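Local coordinates for protein putative histidinol-phosphate aminotransferase (PDB 3P1T) that probably catalyses the pyridoxal-phosphate-dependent transfer of an amino group from histidinol phosphate to 2-oxoglutarate, a step of histidine biosynthesis, at residues N278-N284 with H311-I317; W97-D101 with Q306-H310; E190-F196 with L207-P213. All coordinates share one frame; numbering follows the deposited sequence.

Contact 1 (N278-N284 with H311-I317); sequences NFVLVEN and HHIRISI
Asn-278 begins the antiparallel pairing by accepting the N-H of Ile-317 on its carbonyl O, and CG1 of Ile-317 packs 3.6 Å from Asn-278 O. Phe-279, in a non-hydrogen-bonded pair with Ser-316, reaches diagonally to Arg-314. A chi1 of 57° sets its CG between backbone N and carbonyl carbon and turns the ring to the arginine's aliphatic stem. CD of Arg-314 lies over one ring face, 3.8 Å from the centroid of Phe-279 and offset toward the rim, a CH-pi contact. Farther out the guanidinium, its plane 40° from the ring, offers at most a weak cation-pi attraction. NH1 of Arg-314 is bound to Asn-146 OD1 and to a tartrate, consistent with the arginine that grips a substrate anion in related aminotransferases. Val-280 and Ile-315 exchange two backbone hydrogen bonds, Val-280 N to Ile-315 O being 2.9 Å. Leu-281 is paired with Arg-314, but its methyls lean to His-312, with Leu-281 CD2 3.8 Å from His-312 CD2. Val-282 and Ile-313 form the second hydrogen-bonded pair; its bond from Val-282 N to Ile-313 O is nearly straight (173°). On the face shared by Val-280, Val-282, Ile-313 and Ile-315, Val-282 CG2 meets Ile-315 CD1 at 3.8 Å. Glu-283 runs alongside His-312, its CG 3.9 Å from His-312 NE2. Asn-284 N closes the pairing on His-311 O, arriving from above the carbonyl plane. The Asn-284 amide is held by Thr-290, Gly-287 and a water. Strand 312-316 lies between 279-283 and 299-303 in the four-stranded sheet of the small domain of the aminotransferase fold; helix 244-267 packs on Val-280 and Ile-317, helix 320-333 on Ile-315 and Ile-317.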
loop_
_atom_site.group_PDB
_atom_site.type_symbol
_atom_site.label_atom_id
_atom_site.label_comp_id
_atom_site.label_asym_id
_atom_site.label_seq_id
_atom_site.Cartn_x
_atom_site.Cartn_y
_atom_site.Cartn_z
ATOM N N ASN A 278 3.971 -25.341 -0.627
ATOM C CA ASN A 278 3.629 -25.716 0.753
ATOM C C ASN A 278 2.193 -26.276 0.880
ATOM O O ASN A 278 1.543 -26.105 1.914
ATOM C CB ASN A 278 3.788 -24.489 1.678
ATOM C CG ASN A 278 3.003 -23.264 1.288
ATOM O OD1 ASN A 278 2.495 -23.123 0.166
ATOM N ND2 ASN A 278 2.943 -22.318 2.195
ATOM N N PHE A 279 1.723 -26.982 -0.143
ATOM C CA PHE A 279 0.376 -27.538 -0.181
ATOM C C PHE A 279 0.333 -28.730 -1.105
ATOM O O PHE A 279 1.300 -28.944 -1.833
ATOM C CB PHE A 279 -0.633 -26.458 -0.652
ATOM C CG PHE A 279 -0.322 -25.853 -2.002
ATOM C CD1 PHE A 279 -0.587 -26.551 -3.175
ATOM C CD2 PHE A 279 0.253 -24.597 -2.099
ATOM C CE1 PHE A 279 -0.251 -26.014 -4.418
ATOM C CE2 PHE A 279 0.551 -24.043 -3.348
ATOM C CZ PHE A 279 0.296 -24.753 -4.496
ATOM N N VAL A 280 -0.798 -29.473 -1.135
ATOM C CA VAL A 280 -0.979 -30.606 -2.056
ATOM C C VAL A 280 -2.372 -30.517 -2.695
ATOM O O VAL A 280 -3.348 -30.177 -2.006
ATOM C CB VAL A 280 -0.747 -32.007 -1.427
ATOM C CG1 VAL A 280 0.732 -32.256 -1.132
ATOM C CG2 VAL A 280 -1.618 -32.241 -0.190
ATOM N N LEU A 281 -2.458 -30.793 -4.027
ATOM C CA LEU A 281 -3.738 -30.832 -4.729
ATOM C C LEU A 281 -4.259 -32.264 -4.679
ATOM O O LEU A 281 -3.529 -33.188 -5.041
ATOM C CB LEU A 281 -3.628 -30.315 -6.159
ATOM C CG LEU A 281 -4.957 -30.095 -6.894
ATOM C CD1 LEU A 281 -5.675 -28.840 -6.399
ATOM C CD2 LEU A 281 -4.730 -29.979 -8.371
ATOM N N VAL A 282 -5.492 -32.454 -4.165
ATOM C CA VAL A 282 -6.119 -33.769 -4.001
ATOM C C VAL A 282 -7.418 -33.833 -4.822
ATOM O O VAL A 282 -8.180 -32.864 -4.827
ATOM C CB VAL A 282 -6.380 -34.073 -2.498
ATOM C CG1 VAL A 282 -6.956 -35.475 -2.301
ATOM C CG2 VAL A 282 -5.106 -33.919 -1.682
ATOM N N GLU A 283 -7.663 -34.980 -5.507
ATOM C CA GLU A 283 -8.892 -35.230 -6.270
ATOM C C GLU A 283 -10.077 -35.312 -5.327
ATOM O O GLU A 283 -9.993 -35.983 -4.284
ATOM C CB GLU A 283 -8.811 -36.505 -7.116
ATOM C CG GLU A 283 -7.947 -36.402 -8.362
ATOM C CD GLU A 283 -8.010 -37.581 -9.319
ATOM O OE1 GLU A 283 -8.946 -38.410 -9.209
ATOM O OE2 GLU A 283 -7.124 -37.660 -10.201
ATOM N N ASN A 284 -11.175 -34.620 -5.675
ATOM C CA ASN A 284 -12.370 -34.609 -4.841
ATOM C C ASN A 284 -13.650 -34.739 -5.696
ATOM O O ASN A 284 -14.412 -33.785 -5.838
ATOM C CB ASN A 284 -12.411 -33.334 -3.990
ATOM C CG ASN A 284 -13.578 -33.292 -3.036
ATOM O OD1 ASN A 284 -14.012 -34.319 -2.483
ATOM N ND2 ASN A 284 -14.142 -32.104 -2.879
ATOM N N HIS A 311 -13.892 -29.987 -8.305
ATOM C CA HIS A 311 -13.822 -31.360 -7.820
ATOM C C HIS A 311 -12.348 -31.746 -7.522
ATOM O O HIS A 311 -11.887 -32.861 -7.802
ATOM C CB HIS A 311 -14.504 -32.346 -8.788
ATOM C CG HIS A 311 -15.968 -32.073 -8.904
ATOM N ND1 HIS A 311 -16.894 -32.567 -7.982
ATOM C CD2 HIS A 311 -16.611 -31.260 -9.769
ATOM C CE1 HIS A 311 -18.066 -32.059 -8.345
ATOM N NE2 HIS A 311 -17.950 -31.284 -9.426
ATOM N N HIS A 312 -11.652 -30.790 -6.894
ATOM C CA HIS A 312 -10.292 -30.845 -6.366
ATOM C C HIS A 312 -10.229 -30.003 -5.112
ATOM O O HIS A 312 -10.977 -29.024 -5.002
ATOM C CB HIS A 312 -9.251 -30.357 -7.387
ATOM C CG HIS A 312 -8.907 -31.316 -8.479
ATOM N ND1 HIS A 312 -9.639 -31.366 -9.646
ATOM C CD2 HIS A 312 -7.857 -32.167 -8.582
ATOM C CE1 HIS A 312 -9.046 -32.279 -10.400
ATOM N NE2 HIS A 312 -7.967 -32.787 -9.802
ATOM N N ILE A 313 -9.348 -30.349 -4.175
ATOM C CA ILE A 313 -9.149 -29.537 -2.978
ATOM C C ILE A 313 -7.648 -29.284 -2.833
ATOM O O ILE A 313 -6.835 -30.143 -3.168
ATOM C CB ILE A 313 -9.779 -30.099 -1.663
ATOM C CG1 ILE A 313 -9.346 -31.565 -1.384
ATOM C CG2 ILE A 313 -11.307 -29.938 -1.674
ATOM C CD1 ILE A 313 -9.664 -32.100 -0.022
ATOM N N ARG A 314 -7.292 -28.086 -2.383
ATOM C CA ARG A 314 -5.913 -27.701 -2.127
ATOM C C ARG A 314 -5.743 -27.664 -0.627
ATOM O O ARG A 314 -6.361 -26.840 0.053
ATOM C CB ARG A 314 -5.556 -26.355 -2.802
ATOM C CG ARG A 314 -4.057 -26.051 -2.799
ATOM C CD ARG A 314 -3.761 -24.582 -3.040
ATOM N NE ARG A 314 -4.223 -23.777 -1.913
ATOM C CZ ARG A 314 -4.533 -22.495 -1.987
ATOM N NH1 ARG A 314 -4.438 -21.850 -3.140
ATOM N NH2 ARG A 314 -4.965 -21.849 -0.915
ATOM N N ILE A 315 -4.981 -28.620 -0.101
ATOM C CA ILE A 315 -4.726 -28.751 1.335
ATOM C C ILE A 315 -3.365 -28.139 1.663
ATOM O O ILE A 315 -2.349 -28.610 1.142
ATOM C CB ILE A 315 -4.794 -30.248 1.771
ATOM C CG1 ILE A 315 -6.124 -30.917 1.343
ATOM C CG2 ILE A 315 -4.531 -30.364 3.278
ATOM C CD1 ILE A 315 -6.199 -32.415 1.577
ATOM N N SER A 316 -3.330 -27.115 2.529
ATOM C CA SER A 316 -2.047 -26.533 2.935
ATOM C C SER A 316 -1.341 -27.456 3.945
ATOM O O SER A 316 -1.984 -28.321 4.561
ATOM C CB SER A 316 -2.240 -25.141 3.521
ATOM O OG SER A 316 -2.828 -24.283 2.561
ATOM N N ILE A 317 -0.012 -27.314 4.063
ATOM C CA ILE A 317 0.781 -28.093 5.014
ATOM C C ILE A 317 1.075 -27.171 6.200
ATOM O O ILE A 317 1.790 -26.166 6.039
ATOM C CB ILE A 317 2.061 -28.680 4.348
ATOM C CG1 ILE A 317 1.748 -29.523 3.085
ATOM C CG2 ILE A 317 2.930 -29.415 5.342
ATOM C CD1 ILE A 317 0.772 -30.699 3.240
HETATM O O HOH W 1 -14.274 -29.602 -4.763
#

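Contact 2 (W97-D101 with Q306-H310); sequences WPGFD and QFGLH
Trp-97 lays one face of its indole against the peptide that joins Phe-307 to Gly-308. CH2 of Trp-97 is 3.4 Å from the carbonyl carbon of Phe-307, and the carbonyl O sits above the same ring, offset toward the rim. Phe-307 O also accepts a hydrogen bond from Gly-99 N, 3.2 Å away and in the carbonyl plane. With no side chain on Gly-308, the indole can lie close, its NE1 4.0 Å from Gly-308 CA. Pro-98, behind a cis peptide bond, presses CB against Leu-309 CG at 3.6 Å, the two side chains crossing at about a right angle. At the other end Asp-101 divides its carboxylate between two neighbours. Its chi1 of 60°, with CG between N and carbonyl carbon, turns the carboxylate to the 306-310 segment. There Gln-306 NE2 donates to Asp-101 OD2 at 3.1 Å, on the syn side but 31° out of the carboxylate plane. Asp-101 OD1 lies 3.3 Å from CE1 of Phe-307, the carboxylate turned 75° from the ring. Gly-99 O sits at the edge of that ring.

Around these groups, Lys-302 bonds to Gln-306 OE1, which fixes the rotation of its amide, and Arg-104 makes a cation-pi contact with Trp-97; Pro-147 packs on Phe-307. The Phe-307 side chain also borders a pocket holding a tartrate, probably from the crystallisation liquor. Segment 97-101 leads from strand 92-96 of the seven-stranded sheet into helix 102-107, and 306-310 connects strands 299-303 and 312-316 of the four-stranded sheet; the contact thus joins a loop of the large-domain sheet to one of the small-domain sheet.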
loop_
_atom_site.group_PDB
_atom_site.type_symbol
_atom_site.label_atom_id
_atom_site.label_comp_id
_atom_site.label_asym_id
_atom_site.label_seq_id
_atom_site.Cartn_x
_atom_site.Cartn_y
_atom_site.Cartn_z
ATOM N N TRP A 97 -4.729 -21.288 -17.126
ATOM C CA TRP A 97 -6.053 -21.539 -16.581
ATOM C C TRP A 97 -6.442 -22.991 -16.867
ATOM O O TRP A 97 -6.544 -23.363 -18.038
ATOM C CB TRP A 97 -7.121 -20.571 -17.080
ATOM C CG TRP A 97 -8.391 -20.674 -16.283
ATOM C CD1 TRP A 97 -9.512 -21.374 -16.619
ATOM C CD2 TRP A 97 -8.621 -20.152 -14.965
ATOM N NE1 TRP A 97 -10.446 -21.276 -15.620
ATOM C CE2 TRP A 97 -9.932 -20.527 -14.594
ATOM C CE3 TRP A 97 -7.854 -19.382 -14.067
ATOM C CZ2 TRP A 97 -10.504 -20.142 -13.371
ATOM C CZ3 TRP A 97 -8.414 -19.025 -12.845
ATOM C CH2 TRP A 97 -9.728 -19.389 -12.516
ATOM N N PRO A 98 -6.608 -23.845 -15.829
ATOM C CA PRO A 98 -6.542 -23.563 -14.385
ATOM C C PRO A 98 -5.185 -23.051 -13.940
ATOM O O PRO A 98 -4.163 -23.434 -14.510
ATOM C CB PRO A 98 -6.822 -24.933 -13.749
ATOM C CG PRO A 98 -7.637 -25.646 -14.756
ATOM C CD PRO A 98 -7.015 -25.241 -16.065
ATOM N N GLY A 99 -5.207 -22.183 -12.931
ATOM C CA GLY A 99 -4.034 -21.560 -12.342
ATOM C C GLY A 99 -4.466 -20.474 -11.382
ATOM O O GLY A 99 -5.662 -20.321 -11.137
ATOM N N PHE A 100 -3.507 -19.706 -10.835
ATOM C CA PHE A 100 -3.772 -18.625 -9.894
ATOM C C PHE A 100 -4.762 -17.612 -10.496
ATOM O O PHE A 100 -4.613 -17.194 -11.637
ATOM C CB PHE A 100 -2.459 -17.952 -9.492
ATOM C CG PHE A 100 -2.626 -16.776 -8.564
ATOM C CD1 PHE A 100 -3.171 -16.944 -7.295
ATOM C CD2 PHE A 100 -2.219 -15.501 -8.951
ATOM C CE1 PHE A 100 -3.340 -15.851 -6.442
ATOM C CE2 PHE A 100 -2.362 -14.413 -8.084
ATOM C CZ PHE A 100 -2.934 -14.593 -6.842
ATOM N N ASP A 101 -5.798 -17.273 -9.738
ATOM C CA ASP A 101 -6.923 -16.458 -10.193
ATOM C C ASP A 101 -6.698 -14.940 -10.055
ATOM O O ASP A 101 -7.518 -14.163 -10.566
ATOM C CB ASP A 101 -8.198 -16.840 -9.395
ATOM C CG ASP A 101 -8.155 -16.667 -7.867
ATOM O OD1 ASP A 101 -7.041 -16.750 -7.278
ATOM O OD2 ASP A 101 -9.243 -16.492 -7.256
ATOM N N GLN A 306 -12.089 -22.475 -7.430
ATOM C CA GLN A 306 -11.726 -21.062 -7.466
ATOM C C GLN A 306 -10.715 -20.786 -8.566
ATOM O O GLN A 306 -10.672 -19.677 -9.097
ATOM C CB GLN A 306 -11.120 -20.681 -6.099
ATOM C CG GLN A 306 -10.900 -19.191 -5.894
ATOM C CD GLN A 306 -10.316 -18.857 -4.546
ATOM O OE1 GLN A 306 -10.662 -19.438 -3.503
ATOM N NE2 GLN A 306 -9.484 -17.842 -4.527
ATOM N N PHE A 307 -9.874 -21.796 -8.876
ATOM C CA PHE A 307 -8.794 -21.712 -9.857
ATOM C C PHE A 307 -9.126 -22.481 -11.156
ATOM O O PHE A 307 -8.272 -22.572 -12.028
ATOM C CB PHE A 307 -7.499 -22.256 -9.241
ATOM C CG PHE A 307 -7.218 -21.687 -7.875
ATOM C CD1 PHE A 307 -6.689 -20.411 -7.731
ATOM C CD2 PHE A 307 -7.502 -22.418 -6.728
ATOM C CE1 PHE A 307 -6.456 -19.870 -6.460
ATOM C CE2 PHE A 307 -7.263 -21.882 -5.459
ATOM C CZ PHE A 307 -6.741 -20.611 -5.334
ATOM N N GLY A 308 -10.359 -22.963 -11.291
ATOM C CA GLY A 308 -10.818 -23.674 -12.481
ATOM C C GLY A 308 -10.683 -25.178 -12.391
ATOM O O GLY A 308 -11.000 -25.897 -13.354
ATOM N N LEU A 309 -10.189 -25.664 -11.232
ATOM C CA LEU A 309 -10.019 -27.087 -10.975
ATOM C C LEU A 309 -11.101 -27.577 -10.030
ATOM O O LEU A 309 -10.818 -27.922 -8.879
ATOM C CB LEU A 309 -8.633 -27.393 -10.421
ATOM C CG LEU A 309 -7.561 -27.640 -11.433
ATOM C CD1 LEU A 309 -6.200 -27.516 -10.798
ATOM C CD2 LEU A 309 -7.723 -28.991 -12.093
ATOM N N HIS A 310 -12.347 -27.625 -10.529
ATOM C CA HIS A 310 -13.496 -28.107 -9.772
ATOM C C HIS A 310 -13.295 -29.558 -9.423
ATOM O O HIS A 310 -12.589 -30.279 -10.147
ATOM C CB HIS A 310 -14.786 -27.920 -10.569
ATOM C CG HIS A 310 -14.998 -26.505 -10.958
ATOM N ND1 HIS A 310 -14.484 -25.997 -12.147
ATOM C CD2 HIS A 310 -15.591 -25.501 -10.271
ATOM C CE1 HIS A 310 -14.784 -24.707 -12.143
ATOM N NE2 HIS A 310 -15.461 -24.365 -11.044
#

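Contact 3 (E190-F196 with L207-P213); sequences ELVFRSF and LGALFGP
Phe-193 fills the hollow over Gly-208: with its CG anti to the backbone N (chi1 172°), the ring leans across the neighbouring strand and CE1 comes 3.7 Å from Gly-208 CA. A second glycine gives a second hollow, where Leu-191 CD2 settles 4.0 Å from Gly-212 CA. That methyl also meets Leu-210 CD1 at 3.9 Å, and CG of Leu-191 touches the ring of Pro-213. On the other face Val-192 CG1 butts against Phe-211 CB at 3.6 Å. The Phe-211 ring has Val-192 O at its edge, and its CE1 lies 3.8 Å from CG of Arg-194. Beyond the strand end, Phe-196 wedges toward Leu-207 and Ala-209, its CZ 4.0 Å from Ala-209 CB. Helix 76-87 packs on Phe-193 and Leu-210, helix 231-241 on Phe-196 and Leu-207.

Two hydrogen-bonded pairs, Val-192 with Phe-211 and Arg-194 with Ala-209, fix the antiparallel register, and Phe-196 N to Leu-207 O continues it. A water bridges Ser-195 OG and Leu-207 O. The charged ends lead elsewhere: Arg-194 forms a salt bridge with Glu-171, Glu-190 with Arg-161. Backbone hydrogen bonds and apolar packing thus hold this hairpin, whose connection carries the cofactor-binding lysine in class I and II aminotransferases.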
loop_
_atom_site.group_PDB
_atom_site.type_symbol
_atom_site.label_atom_id
_atom_site.label_comp_id
_atom_site.label_asym_id
_atom_site.label_seq_id
_atom_site.Cartn_x
_atom_site.Cartn_y
_atom_site.Cartn_z
ATOM N N GLU A 190 12.527 -10.184 -19.336
ATOM C CA GLU A 190 12.124 -11.128 -18.303
ATOM C C GLU A 190 12.222 -10.474 -16.921
ATOM O O GLU A 190 13.200 -9.783 -16.603
ATOM C CB GLU A 190 12.982 -12.410 -18.376
ATOM C CG GLU A 190 12.423 -13.573 -17.584
ATOM C CD GLU A 190 13.155 -14.900 -17.685
ATOM O OE1 GLU A 190 13.991 -15.077 -18.606
ATOM O OE2 GLU A 190 12.871 -15.777 -16.836
ATOM N N LEU A 191 11.179 -10.695 -16.123
ATOM C CA LEU A 191 11.060 -10.221 -14.751
ATOM C C LEU A 191 10.689 -11.388 -13.821
ATOM O O LEU A 191 10.120 -12.389 -14.267
ATOM C CB LEU A 191 10.019 -9.084 -14.636
ATOM C CG LEU A 191 10.363 -7.786 -15.349
ATOM C CD1 LEU A 191 9.643 -7.702 -16.678
ATOM C CD2 LEU A 191 9.958 -6.594 -14.520
ATOM N N VAL A 192 11.011 -11.262 -12.538
ATOM C CA VAL A 192 10.684 -12.303 -11.559
ATOM C C VAL A 192 10.101 -11.606 -10.295
ATOM O O VAL A 192 10.530 -10.509 -9.922
ATOM C CB VAL A 192 11.899 -13.253 -11.256
ATOM C CG1 VAL A 192 13.163 -12.511 -10.868
ATOM C CG2 VAL A 192 11.566 -14.324 -10.235
ATOM N N PHE A 193 9.067 -12.219 -9.702
ATOM C CA PHE A 193 8.438 -11.738 -8.477
ATOM C C PHE A 193 8.645 -12.741 -7.326
ATOM O O PHE A 193 8.465 -13.935 -7.521
ATOM C CB PHE A 193 6.940 -11.473 -8.698
ATOM C CG PHE A 193 6.157 -11.164 -7.440
ATOM C CD1 PHE A 193 6.112 -9.869 -6.926
ATOM C CD2 PHE A 193 5.456 -12.171 -6.768
ATOM C CE1 PHE A 193 5.397 -9.589 -5.755
ATOM C CE2 PHE A 193 4.748 -11.890 -5.591
ATOM C CZ PHE A 193 4.700 -10.596 -5.113
ATOM N N ARG A 194 9.001 -12.230 -6.132
ATOM C CA ARG A 194 9.142 -12.996 -4.885
ATOM C C ARG A 194 8.199 -12.410 -3.839
ATOM O O ARG A 194 8.104 -11.178 -3.737
ATOM C CB ARG A 194 10.593 -13.005 -4.368
ATOM C CG ARG A 194 11.594 -13.697 -5.278
ATOM C CD ARG A 194 11.478 -15.191 -5.211
ATOM N NE ARG A 194 12.404 -15.847 -6.135
ATOM C CZ ARG A 194 13.614 -16.279 -5.804
ATOM N NH1 ARG A 194 14.073 -16.106 -4.572
ATOM N NH2 ARG A 194 14.378 -16.885 -6.706
ATOM N N SER A 195 7.507 -13.282 -3.075
ATOM C CA SER A 195 6.548 -12.906 -2.025
ATOM C C SER A 195 7.149 -13.064 -0.633
ATOM O O SER A 195 7.951 -13.982 -0.426
ATOM C CB SER A 195 5.300 -13.778 -2.135
ATOM O OG SER A 195 4.297 -13.455 -1.185
ATOM N N PHE A 196 6.742 -12.207 0.335
ATOM C CA PHE A 196 7.209 -12.346 1.714
ATOM C C PHE A 196 6.076 -12.912 2.580
ATOM O O PHE A 196 6.199 -12.978 3.809
ATOM C CB PHE A 196 7.739 -11.000 2.278
ATOM C CG PHE A 196 8.918 -10.441 1.508
ATOM C CD1 PHE A 196 10.176 -11.041 1.590
ATOM C CD2 PHE A 196 8.764 -9.348 0.671
ATOM C CE1 PHE A 196 11.247 -10.572 0.825
ATOM C CE2 PHE A 196 9.842 -8.870 -0.083
ATOM C CZ PHE A 196 11.076 -9.483 -0.000
ATOM N N LEU A 207 3.496 -7.957 1.107
ATOM C CA LEU A 207 4.692 -7.367 0.513
ATOM C C LEU A 207 5.354 -8.357 -0.444
ATOM O O LEU A 207 5.245 -9.583 -0.273
ATOM C CB LEU A 207 5.710 -6.911 1.578
ATOM C CG LEU A 207 5.275 -5.844 2.560
ATOM C CD1 LEU A 207 6.324 -5.627 3.613
ATOM C CD2 LEU A 207 4.954 -4.541 1.861
ATOM N N GLY A 208 6.058 -7.806 -1.421
ATOM C CA GLY A 208 6.774 -8.576 -2.425
ATOM C C GLY A 208 7.878 -7.760 -3.061
ATOM O O GLY A 208 7.924 -6.531 -2.913
ATOM N N ALA A 209 8.782 -8.449 -3.759
ATOM C CA ALA A 209 9.908 -7.847 -4.459
ATOM C C ALA A 209 9.880 -8.235 -5.935
ATOM O O ALA A 209 9.797 -9.424 -6.258
ATOM C CB ALA A 209 11.224 -8.283 -3.814
ATOM N N LEU A 210 9.927 -7.232 -6.827
ATOM C CA LEU A 210 9.944 -7.432 -8.282
ATOM C C LEU A 210 11.340 -7.164 -8.805
ATOM O O LEU A 210 11.915 -6.114 -8.505
ATOM C CB LEU A 210 8.905 -6.540 -9.000
ATOM C CG LEU A 210 8.915 -6.549 -10.531
ATOM C CD1 LEU A 210 8.544 -7.934 -11.105
ATOM C CD2 LEU A 210 8.013 -5.461 -11.083
ATOM N N PHE A 211 11.874 -8.096 -9.600
ATOM C CA PHE A 211 13.220 -7.979 -10.179
ATOM C C PHE A 211 13.110 -7.880 -11.686
ATOM O O PHE A 211 12.342 -8.628 -12.293
ATOM C CB PHE A 211 14.117 -9.167 -9.761
ATOM C CG PHE A 211 14.134 -9.402 -8.271
ATOM C CD1 PHE A 211 13.178 -10.211 -7.661
ATOM C CD2 PHE A 211 15.085 -8.799 -7.466
ATOM C CE1 PHE A 211 13.173 -10.403 -6.269
ATOM C CE2 PHE A 211 15.086 -9.007 -6.071
ATOM C CZ PHE A 211 14.132 -9.803 -5.485
ATOM N N GLY A 212 13.851 -6.950 -12.274
ATOM C CA GLY A 212 13.837 -6.744 -13.717
ATOM C C GLY A 212 14.936 -5.833 -14.217
ATOM O O GLY A 212 15.821 -5.423 -13.445
ATOM N N PRO A 213 14.877 -5.502 -15.536
ATOM C CA PRO A 213 15.884 -4.587 -16.126
ATOM C C PRO A 213 15.767 -3.179 -15.529
ATOM O O PRO A 213 14.653 -2.706 -15.284
ATOM C CB PRO A 213 15.563 -4.605 -17.622
ATOM C CG PRO A 213 14.137 -5.034 -17.716
ATOM C CD PRO A 213 13.864 -5.924 -16.527
HETATM O O HOH W 2 2.597 -10.983 -1.491
#

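How the contacts relate
Contacts 1 and 2 are neighbours, their centres about 12 Å apart; their segments alternate along the chain, 278-284 lying between 97-101 and 306-310, and 306-310 running straight into 311-317. They touch where Arg-314 NH1 packs 3.4 Å from Phe-307 CZ and where Leu-281 CD2 lies 3.8 Å from Leu-309 CD1. The side chains of Arg-314 and Phe-307 each come to about 3 Å from a bound tartrate, probably from the crystallisation liquor, which may mark the substrate pocket. Contact 3, nested within the loop closed by contact 2, lies in the seven-stranded sheet, its centre about 22 Å from that of contact 2 and 26 Å from that of contact 1.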